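Local coordinates for protein HNH endonuclease (PDB 4H9D) that probably cleaves one strand of DNA as a metal-dependent HNH nicking endonuclease whose fold carries a four-cysteine zinc site, at residues A[27-32]-A[69-74]. Residues are numbered along the deposited sequence; the frame is centred on the assembly and turned at random.
Sequences QWWKNR and VVPACK. With ZN (zinc ion), chain D.
The second strand of what fits the ββα-metal motif of an HNH nuclease, 69-73, pairs antiparallel with strand 50-54 and presents Val69, Val70 and Pro71 to Trp28, Trp29 and Arg32 of helix 27-34. The axes of the two short segments, helix and strand, pass 9.5 Å apart at 36°, a gap bridged by long side chains reaching from the helix. Trp29 swings its six-membered ring to the strand, CG lying anti to the backbone N (chi1 -177°): CZ3 lies 3.3 Å from Val69 CG1, and CH2 meets Val70 C at the ring edge, 3.4 Å away. Trp28 adds a lighter touch, its CH2 4.0 Å from Val69 CG1. Arg32 crosses Pro71 at about a right angle, CG against the proline CG, then bends at chi2 and chi3 so that NH2 donates to Val69 O at 3.1 Å. This bond is far from straight (135° at the hydrogen), with the donor above the carbonyl plane. Trp29 CZ3 lies above one guanidinium face, offset toward its rim, and Trp28 CZ2 sits at its edge. Cutting Arg32 back to an alanine would probably leave Val69 O without this donor and open a gap beside Pro71. Farther along, Cys73 SG binds the zinc ion at 2.5 Å with Cys38, Cys41 and Cys76, and caps helix 74-82. Arg32 and Trp29 share the joint; its polar bond, set among apolar contacts, uses a main-chain acceptor and needs no particular side chain there.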
# COMPACT_ATOMS: atom_id res chain seq x y z
N GLN A 27 -29.75 -0.54 17.33
CA GLN A 27 -30.29 -1.89 17.50
C GLN A 27 -30.24 -2.55 16.14
O GLN A 27 -29.88 -3.73 16.02
CB GLN A 27 -31.75 -1.82 17.96
CG GLN A 27 -31.99 -0.92 19.16
CD GLN A 27 -31.50 -1.52 20.46
OE1 GLN A 27 -30.48 -2.21 20.49
NE2 GLN A 27 -32.22 -1.27 21.56
N TRP A 28 -30.61 -1.77 15.13
CA TRP A 28 -30.65 -2.19 13.73
C TRP A 28 -29.34 -2.82 13.26
O TRP A 28 -29.35 -3.83 12.56
CB TRP A 28 -30.98 -0.98 12.83
CG TRP A 28 -30.82 -1.26 11.36
CD1 TRP A 28 -31.70 -1.93 10.56
CD2 TRP A 28 -29.67 -0.99 10.55
NE1 TRP A 28 -31.16 -2.11 9.31
CE2 TRP A 28 -29.91 -1.54 9.28
CE3 TRP A 28 -28.45 -0.34 10.79
CZ2 TRP A 28 -28.98 -1.46 8.23
CZ3 TRP A 28 -27.53 -0.26 9.75
CH2 TRP A 28 -27.79 -0.82 8.48
N TRP A 29 -28.22 -2.21 13.63
CA TRP A 29 -26.92 -2.75 13.22
C TRP A 29 -26.58 -4.00 13.99
O TRP A 29 -26.12 -4.98 13.42
CB TRP A 29 -25.81 -1.73 13.43
CG TRP A 29 -24.49 -2.24 12.95
CD1 TRP A 29 -23.39 -2.52 13.70
CD2 TRP A 29 -24.14 -2.52 11.59
NE1 TRP A 29 -22.36 -2.95 12.89
CE2 TRP A 29 -22.79 -2.95 11.59
CE3 TRP A 29 -24.83 -2.44 10.37
CZ2 TRP A 29 -22.11 -3.31 10.41
CZ3 TRP A 29 -24.16 -2.80 9.20
CH2 TRP A 29 -22.81 -3.22 9.23
N LYS A 30 -26.78 -3.94 15.30
CA LYS A 30 -26.54 -5.08 16.18
C LYS A 30 -27.30 -6.27 15.62
O LYS A 30 -26.81 -7.40 15.61
CB LYS A 30 -27.05 -4.77 17.59
CG LYS A 30 -26.05 -4.09 18.50
CD LYS A 30 -25.64 -2.73 18.02
CE LYS A 30 -25.02 -1.97 19.17
NZ LYS A 30 -25.95 -1.96 20.34
N ASN A 31 -28.52 -6.02 15.16
CA ASN A 31 -29.31 -7.10 14.60
C ASN A 31 -28.65 -7.66 13.36
O ASN A 31 -28.47 -8.88 13.23
CB ASN A 31 -30.72 -6.63 14.25
CG ASN A 31 -31.75 -7.21 15.18
OD1 ASN A 31 -31.86 -6.79 16.34
ND2 ASN A 31 -32.51 -8.19 14.69
N ARG A 32 -28.29 -6.76 12.44
CA ARG A 32 -27.65 -7.17 11.20
C ARG A 32 -26.40 -8.04 11.40
O ARG A 32 -26.28 -9.10 10.77
CB ARG A 32 -27.31 -5.95 10.36
CG ARG A 32 -26.83 -6.31 8.98
CD ARG A 32 -27.93 -6.10 8.00
NE ARG A 32 -27.86 -4.75 7.47
CZ ARG A 32 -27.22 -4.41 6.36
NH1 ARG A 32 -26.60 -5.33 5.63
NH2 ARG A 32 -27.19 -3.14 5.97
N VAL A 69 -24.32 1.20 4.07
CA VAL A 69 -23.59 0.50 5.11
C VAL A 69 -23.89 -0.99 4.97
O VAL A 69 -24.99 -1.38 4.60
CB VAL A 69 -24.00 1.05 6.49
CG1 VAL A 69 -23.94 -0.02 7.53
CG2 VAL A 69 -23.06 2.19 6.87
N VAL A 70 -22.88 -1.81 5.28
CA VAL A 70 -23.00 -3.25 5.13
C VAL A 70 -21.98 -3.98 6.04
O VAL A 70 -20.89 -3.45 6.31
CB VAL A 70 -22.73 -3.59 3.66
CG1 VAL A 70 -21.37 -4.20 3.49
CG2 VAL A 70 -23.81 -4.47 3.14
N PRO A 71 -22.32 -5.19 6.52
CA PRO A 71 -21.42 -5.97 7.40
C PRO A 71 -20.38 -6.72 6.59
O PRO A 71 -20.72 -7.34 5.59
CB PRO A 71 -22.36 -6.97 8.10
CG PRO A 71 -23.77 -6.61 7.62
CD PRO A 71 -23.56 -5.94 6.29
N ALA A 72 -19.12 -6.67 7.00
CA ALA A 72 -18.09 -7.39 6.27
C ALA A 72 -17.07 -8.03 7.21
O ALA A 72 -16.80 -7.51 8.29
CB ALA A 72 -17.38 -6.44 5.31
N CYS A 73 -16.53 -9.17 6.80
CA CYS A 73 -15.53 -9.89 7.59
C CYS A 73 -14.15 -9.28 7.34
O CYS A 73 -13.93 -8.59 6.34
CB CYS A 73 -15.50 -11.38 7.21
SG CYS A 73 -14.66 -11.75 5.63
N LYS A 74 -13.22 -9.54 8.25
CA LYS A 74 -11.86 -9.01 8.16
C LYS A 74 -11.26 -9.03 6.75
O LYS A 74 -10.94 -7.98 6.18
CB LYS A 74 -10.97 -9.79 9.15
CG LYS A 74 -9.49 -9.47 9.12
CD LYS A 74 -8.78 -10.13 10.30
CE LYS A 74 -9.09 -11.63 10.40
NZ LYS A 74 -8.50 -12.26 11.61
ZN ZN D . -16.28 -11.91 3.69